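PDB 3ODT: protein DOA1, which binds ubiquitin, probably through the WD40 beta-propeller domain described here, and is linked to the regulated turnover of F-box proteins. Local coordinates for residues A[239-244]-A[249-254]; A[282-285]-A[289-292]. All blocks are in the same frame, centred on the assembly; numbering follows the deposited sequence.

Contact 1 (A[239-244]-A[249-254]); sequences IVSCGE and RIWSKE
Ser241 places OG between its own backbone N and carbonyl carbon (chi1 65°), while Trp251 holds CG beside its N (chi1 -44°), and these two torsions bring the hydroxyl to the indole N-H. The arrangement is that of the Asp-His-Ser/Thr-Trp tetrad of WD40 blades. NE1 donates to OG at 2.9 Å, with an N-H...O angle of 178° and the oxygen in the indole plane at its edge. The strongest polar partner of OG is His224 NE2, from a loop, so indole and histidine both hold the hydroxyl. A phenylalanine in place of Trp251 would probably leave the Ser241 hydroxyl without its indole donor, held then mainly by His224.

The antiparallel backbone ladder supports this geometry: Trp251 N to Ile239 O and Arg249 N to Ser241 O are both 2.8 Å, and each of these pairs also bonds in the reverse direction. Ile239 lies on the same face as Trp251 and crosses it obliquely, its CB 4.0 Å from CD1 of the ring. Lys253 packs its CB 4.0 Å from Ile239 CG1, the two side chains crossing at about a right angle. Arg249 turns its end away to Asp245 and Thr247, but its CB stays 3.6 Å from Ser241 OG.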
ATOM      1  N   ILE A 239      -7.854 -11.837   0.874  1.00  8.37           N
ATOM      2  CA  ILE A 239      -6.656 -11.122   0.487  1.00  7.13           C
ATOM      3  C   ILE A 239      -6.834 -10.612  -0.945  1.00  7.59           C
ATOM      4  O   ILE A 239      -7.300 -11.347  -1.815  1.00  7.00           O
ATOM      5  CB  ILE A 239      -5.418 -12.043   0.526  1.00  8.33           C
ATOM      6  CG1 ILE A 239      -5.235 -12.665   1.910  1.00 10.02           C
ATOM      7  CG2 ILE A 239      -4.181 -11.277   0.057  1.00  8.96           C
ATOM      8  CD1 ILE A 239      -4.222 -13.810   1.915  1.00 10.91           C
ATOM      9  N   VAL A 240      -6.482  -9.355  -1.174  1.00  7.40           N
ATOM     10  CA  VAL A 240      -6.326  -8.860  -2.534  1.00  6.76           C
ATOM     11  C   VAL A 240      -4.845  -8.576  -2.786  1.00  5.92           C
ATOM     12  O   VAL A 240      -4.161  -7.979  -1.951  1.00  6.17           O
ATOM     13  CB  VAL A 240      -7.163  -7.603  -2.811  1.00  7.86           C
ATOM     14  CG1 VAL A 240      -6.760  -6.446  -1.945  1.00 18.23           C
ATOM     15  CG2 VAL A 240      -7.030  -7.224  -4.261  1.00  8.92           C
ATOM     16  N   SER A 241      -4.345  -9.065  -3.898  1.00  5.38           N
ATOM     17  CA  SER A 241      -2.955  -8.873  -4.270  1.00  6.47           C
ATOM     18  C   SER A 241      -2.852  -8.391  -5.708  1.00  7.56           C
ATOM     19  O   SER A 241      -3.798  -8.554  -6.495  1.00  7.62           O
ATOM     20  CB  SER A 241      -2.188 -10.185  -4.139  1.00  7.56           C
ATOM     21  OG  SER A 241      -2.646 -11.183  -5.061  1.00  7.86           O
ATOM     22  N   CYS A 242      -1.708  -7.838  -6.057  1.00  5.97           N
ATOM     23  CA  CYS A 242      -1.437  -7.460  -7.428  1.00  6.04           C
ATOM     24  C   CYS A 242       0.045  -7.462  -7.705  1.00  6.26           C
ATOM     25  O   CYS A 242       0.875  -7.392  -6.791  1.00  7.29           O
ATOM     26  CB  CYS A 242      -2.024  -6.079  -7.733  1.00  8.49           C
ATOM     27  SG  CYS A 242      -1.209  -4.696  -6.910  1.00  7.51           S
ATOM     28  N   GLY A 243       0.406  -7.519  -8.985  1.00  7.19           N
ATOM     29  CA  GLY A 243       1.810  -7.481  -9.315  1.00  8.28           C
ATOM     30  C   GLY A 243       2.167  -7.400 -10.788  1.00  6.72           C
ATOM     31  O   GLY A 243       1.431  -6.901 -11.643  1.00  7.97           O
ATOM     32  N   GLU A 244       3.358  -7.896 -11.045  1.00  6.48           N
ATOM     33  CA  GLU A 244       4.040  -7.710 -12.283  1.00  5.60           C
ATOM     34  C   GLU A 244       3.461  -8.571 -13.418  1.00  7.33           C
ATOM     35  O   GLU A 244       3.697  -8.307 -14.598  1.00  7.12           O
ATOM     36  CB  GLU A 244       5.536  -7.968 -12.034  1.00  8.56           C
ATOM     37  CG  GLU A 244       6.471  -7.741 -13.232  1.00  8.13           C
ATOM     38  CD  GLU A 244       6.294  -6.380 -13.893  1.00  6.52           C
ATOM     39  OE1 GLU A 244       6.185  -5.362 -13.180  1.00  8.24           O
ATOM     40  OE2 GLU A 244       6.307  -6.336 -15.139  1.00  6.86           O
ATOM     41  N   ARG A 249      -5.536 -10.247  -7.850  1.00  7.69           N
ATOM     42  CA  ARG A 249      -6.049 -11.546  -7.462  1.00  7.83           C
ATOM     43  C   ARG A 249      -6.746 -11.455  -6.130  1.00  7.52           C
ATOM     44  O   ARG A 249      -6.324 -10.696  -5.253  1.00  7.54           O
ATOM     45  CB  ARG A 249      -4.952 -12.597  -7.443  1.00  8.25           C
ATOM     46  CG  ARG A 249      -4.341 -12.777  -8.804  1.00  7.23           C
ATOM     47  CD  ARG A 249      -3.283 -13.851  -8.822  1.00  9.79           C
ATOM     48  NE  ARG A 249      -2.604 -13.915 -10.121  1.00  8.01           N
ATOM     49  CZ  ARG A 249      -2.364 -15.013 -10.813  1.00  9.07           C
ATOM     50  NH1 ARG A 249      -2.814 -16.192 -10.414  1.00 12.91           N
ATOM     51  NH2 ARG A 249      -1.693 -14.901 -11.954  1.00  8.82           N
ATOM     52  N   ILE A 250      -7.789 -12.254  -5.963  1.00  7.64           N
ATOM     53  CA  ILE A 250      -8.530 -12.278  -4.715  1.00  8.40           C
ATOM     54  C   ILE A 250      -8.452 -13.691  -4.174  1.00  7.73           C
ATOM     55  O   ILE A 250      -8.718 -14.633  -4.918  1.00  7.96           O
ATOM     56  CB  ILE A 250     -10.005 -11.854  -4.922  1.00  9.32           C
ATOM     57  CG1 ILE A 250     -10.071 -10.397  -5.403  1.00 11.49           C
ATOM     58  CG2 ILE A 250     -10.797 -11.962  -3.623  1.00 10.99           C
ATOM     59  CD1 ILE A 250     -10.423 -10.251  -6.833  1.00 37.14           C
ATOM     60  N   TRP A 251      -8.079 -13.838  -2.901  1.00  8.17           N
ATOM     61  CA  TRP A 251      -7.849 -15.155  -2.287  1.00  9.23           C
ATOM     62  C   TRP A 251      -8.645 -15.330  -0.980  1.00  8.56           C
ATOM     63  O   TRP A 251      -8.876 -14.384  -0.215  1.00 10.29           O
ATOM     64  CB  TRP A 251      -6.381 -15.322  -1.899  1.00  8.53           C
ATOM     65  CG  TRP A 251      -5.355 -14.891  -2.889  1.00  7.75           C
ATOM     66  CD1 TRP A 251      -4.980 -13.617  -3.155  1.00  7.70           C
ATOM     67  CD2 TRP A 251      -4.525 -15.734  -3.703  1.00  7.08           C
ATOM     68  NE1 TRP A 251      -3.960 -13.603  -4.087  1.00  8.65           N
ATOM     69  CE2 TRP A 251      -3.673 -14.893  -4.447  1.00  7.09           C
ATOM     70  CE3 TRP A 251      -4.433 -17.117  -3.887  1.00  8.87           C
ATOM     71  CZ2 TRP A 251      -2.728 -15.387  -5.355  1.00  8.42           C
ATOM     72  CZ3 TRP A 251      -3.497 -17.611  -4.803  1.00 10.49           C
ATOM     73  CH2 TRP A 251      -2.651 -16.743  -5.514  1.00  9.14           C
ATOM     74  N   SER A 252      -9.028 -16.567  -0.699  1.00  8.11           N
ATOM     75  CA  SER A 252      -9.473 -16.912   0.625  1.00  8.22           C
ATOM     76  C   SER A 252      -8.267 -16.974   1.560  1.00  8.42           C
ATOM     77  O   SER A 252      -7.374 -17.786   1.378  1.00  8.87           O
ATOM     78  CB  SER A 252     -10.150 -18.271   0.627  1.00  9.12           C
ATOM     79  OG  SER A 252     -10.287 -18.727   1.953  1.00 11.65           O
ATOM     80  N   LYS A 253      -8.242 -16.105   2.558  1.00  9.70           N
ATOM     81  CA  LYS A 253      -7.158 -16.125   3.531  1.00  9.94           C
ATOM     82  C   LYS A 253      -7.202 -17.431   4.299  1.00 13.40           C
ATOM     83  O   LYS A 253      -6.166 -18.039   4.551  1.00 11.05           O
ATOM     84  CB  LYS A 253      -7.281 -14.927   4.466  1.00 12.64           C
ATOM     85  CG  LYS A 253      -6.284 -14.900   5.586  1.00 16.10           C
ATOM     86  CD  LYS A 253      -6.862 -15.532   6.806  1.00 28.97           C
ATOM     87  CE  LYS A 253      -6.135 -15.091   8.060  1.00 39.47           C
ATOM     88  NZ  LYS A 253      -6.560 -15.943   9.185  1.00 40.78           N
ATOM     89  N   GLU A 254      -8.410 -17.870   4.638  1.00 11.84           N
ATOM     90  CA  GLU A 254      -8.594 -19.056   5.481  1.00 11.82           C
ATOM     91  C   GLU A 254      -8.251 -20.383   4.801  1.00 13.06           C
ATOM     92  O   GLU A 254      -7.811 -21.314   5.459  1.00 13.88           O
ATOM     93  CB  GLU A 254     -10.032 -19.109   5.983  1.00 19.62           C
ATOM     94  CG  GLU A 254     -10.405 -17.918   6.867  1.00 37.69           C
ATOM     95  CD  GLU A 254      -9.671 -17.900   8.195  1.00 60.34           C
ATOM     96  OE1 GLU A 254      -9.104 -18.944   8.592  1.00 56.80           O
ATOM     97  OE2 GLU A 254      -9.657 -16.835   8.846  1.00 63.30           O
TER

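Contact 2 (A[282-285]-A[289-292]); sequences VGSS and VRIF
The Phe292 ring and the Arg290 guanidinium are the flat groups that meet strand 282-284. The ring is approached obliquely by one methyl, Val282 CG2, which lies 3.9 Å from CD1 and 4.0 Å from CE1 of Phe292. With CG1 of Val282 anti to the backbone N (chi1 -175°), CG2 falls anti to the carbonyl carbon, from where it reaches these two ring carbons. At the edge of the guanidinium, and in its plane, lies Ser284 OG, 3.2 Å from Arg290 NH1. Ser284 and Arg290 share a stronger partner: Asp286 OD2 forms a salt bridge with Arg290 NH2, and Asp286 OD1 is hydrogen-bonded to Ser284 OG. One carboxylate in the turn thus positions both polar ends, and its charge probably helps offset that of the arginine.

The frame is a beta hairpin in a propeller blade, with Val282 and Arg290 as a hydrogen-bonded antiparallel pair. Val282 N to Arg290 O and Arg290 N to Val282 O both measure 2.9 Å. Val282 O also takes a CA-H contact from Val289 CA at 3.2 Å. On the far side of strand 280-284 runs strand 269-274, where Ile269 and Val272 pack on Val282. Beyond strand 289-293 lies the N-terminal strand 9-14, whose Leu10 touches Arg290 and Phe292, and this strand completes the blade and closes the ring.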
ATOM      1  N   VAL A 282      -7.345   0.130  -7.836  1.00  6.03           N
ATOM      2  CA  VAL A 282      -6.176  -0.425  -8.496  1.00  7.42           C
ATOM      3  C   VAL A 282      -5.393   0.670  -9.229  1.00  6.46           C
ATOM      4  O   VAL A 282      -5.963   1.448  -9.990  1.00  7.49           O
ATOM      5  CB  VAL A 282      -6.580  -1.502  -9.546  1.00  8.38           C
ATOM      6  CG1 VAL A 282      -5.348  -2.160 -10.137  1.00  8.52           C
ATOM      7  CG2 VAL A 282      -7.495  -2.533  -8.931  1.00  8.24           C
ATOM      8  N   GLY A 283      -4.090   0.739  -8.969  1.00  7.11           N
ATOM      9  CA  GLY A 283      -3.206   1.632  -9.695  1.00  6.35           C
ATOM     10  C   GLY A 283      -2.235   0.827 -10.550  1.00  5.78           C
ATOM     11  O   GLY A 283      -1.573  -0.077 -10.066  1.00  7.20           O
ATOM     12  N   SER A 284      -2.098   1.204 -11.821  1.00  6.15           N
ATOM     13  CA  SER A 284      -1.324   0.418 -12.765  1.00  7.25           C
ATOM     14  C   SER A 284      -0.425   1.234 -13.694  1.00  7.21           C
ATOM     15  O   SER A 284      -0.469   2.488 -13.747  1.00  7.43           O
ATOM     16  CB  SER A 284      -2.239  -0.520 -13.553  1.00  9.22           C
ATOM     17  OG  SER A 284      -3.351   0.162 -14.060  1.00 13.14           O
ATOM     18  N   SER A 285       0.409   0.515 -14.434  1.00  6.93           N
ATOM     19  CA  SER A 285       1.410   1.141 -15.276  1.00  6.68           C
ATOM     20  C   SER A 285       0.860   1.794 -16.552  1.00  8.74           C
ATOM     21  O   SER A 285       1.591   2.492 -17.252  1.00 10.10           O
ATOM     22  CB  SER A 285       2.446   0.102 -15.683  1.00  8.36           C
ATOM     23  OG  SER A 285       1.844  -0.953 -16.396  1.00  8.02           O
ATOM     24  N   VAL A 289      -6.158   4.629 -12.788  1.00  7.16           N
ATOM     25  CA  VAL A 289      -6.761   4.084 -11.583  1.00  7.79           C
ATOM     26  C   VAL A 289      -8.052   3.377 -12.023  1.00  8.14           C
ATOM     27  O   VAL A 289      -8.788   3.880 -12.881  1.00  9.57           O
ATOM     28  CB  VAL A 289      -7.066   5.218 -10.581  1.00  8.01           C
ATOM     29  CG1 VAL A 289      -7.789   4.660  -9.389  1.00  9.77           C
ATOM     30  CG2 VAL A 289      -5.786   5.952 -10.148  1.00 10.40           C
ATOM     31  N   ARG A 290      -8.323   2.214 -11.445  1.00  8.79           N
ATOM     32  CA  ARG A 290      -9.594   1.521 -11.692  1.00  7.14           C
ATOM     33  C   ARG A 290     -10.260   1.174 -10.370  1.00  5.43           C
ATOM     34  O   ARG A 290      -9.595   1.021  -9.353  1.00  7.79           O
ATOM     35  CB  ARG A 290      -9.366   0.240 -12.499  1.00  7.95           C
ATOM     36  CG  ARG A 290      -8.892   0.440 -13.934  1.00  8.68           C
ATOM     37  CD  ARG A 290      -8.621  -0.927 -14.514  1.00  9.96           C
ATOM     38  NE  ARG A 290      -8.283  -0.907 -15.932  1.00 11.17           N
ATOM     39  CZ  ARG A 290      -7.070  -0.665 -16.431  1.00 11.42           C
ATOM     40  NH1 ARG A 290      -6.055  -0.335 -15.634  1.00 10.83           N
ATOM     41  NH2 ARG A 290      -6.872  -0.741 -17.741  1.00 12.72           N
ATOM     42  N   ILE A 291     -11.589   1.121 -10.379  1.00  7.04           N
ATOM     43  CA  ILE A 291     -12.351   0.665  -9.232  1.00  7.01           C
ATOM     44  C   ILE A 291     -13.146  -0.537  -9.690  1.00  7.36           C
ATOM     45  O   ILE A 291     -13.746  -0.500 -10.769  1.00  8.06           O
ATOM     46  CB  ILE A 291     -13.271   1.756  -8.713  1.00 10.78           C
ATOM     47  CG1 ILE A 291     -12.427   2.958  -8.272  1.00 13.75           C
ATOM     48  CG2 ILE A 291     -14.103   1.249  -7.577  1.00  9.20           C
ATOM     49  CD1 ILE A 291     -13.236   4.088  -7.870  1.00 16.34           C
ATOM     50  N   PHE A 292     -13.059  -1.613  -8.927  1.00  6.20           N
ATOM     51  CA  PHE A 292     -13.841  -2.829  -9.162  1.00  6.42           C
ATOM     52  C   PHE A 292     -14.833  -3.039  -8.023  1.00  7.12           C
ATOM     53  O   PHE A 292     -14.537  -2.692  -6.893  1.00  7.45           O
ATOM     54  CB  PHE A 292     -12.896  -4.041  -9.248  1.00  8.12           C
ATOM     55  CG  PHE A 292     -12.094  -4.072 -10.504  1.00  9.12           C
ATOM     56  CD1 PHE A 292     -10.927  -3.338 -10.605  1.00  9.81           C
ATOM     57  CD2 PHE A 292     -12.512  -4.816 -11.585  1.00  9.32           C
ATOM     58  CE1 PHE A 292     -10.196  -3.340 -11.778  1.00 11.49           C
ATOM     59  CE2 PHE A 292     -11.787  -4.809 -12.767  1.00 10.16           C
ATOM     60  CZ  PHE A 292     -10.640  -4.071 -12.863  1.00 10.24           C
TER

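Contacts 1 and 2 are equivalent hairpins of successive blades in the seven-bladed propeller, their centres 15 Å apart and their nearest atoms about 6 Å apart. Aligned on the bonded pairs Ser241-Arg249 and Val282-Arg290, Val282 and Phe292 stand where Ser241 and Trp251 stand, so a hydrogen bond is replaced by an apolar contact, while the arginine-aspartate salt bridge recurs. The blades are bridged by strand 269-274, whose Val272 touches both Val240 and Val282, and by Ser268, which bonds Glu244 through its OG and Ser285 through its N. Ser285, in contact 2, belongs with Asp20 and Asn287 to the calcium site.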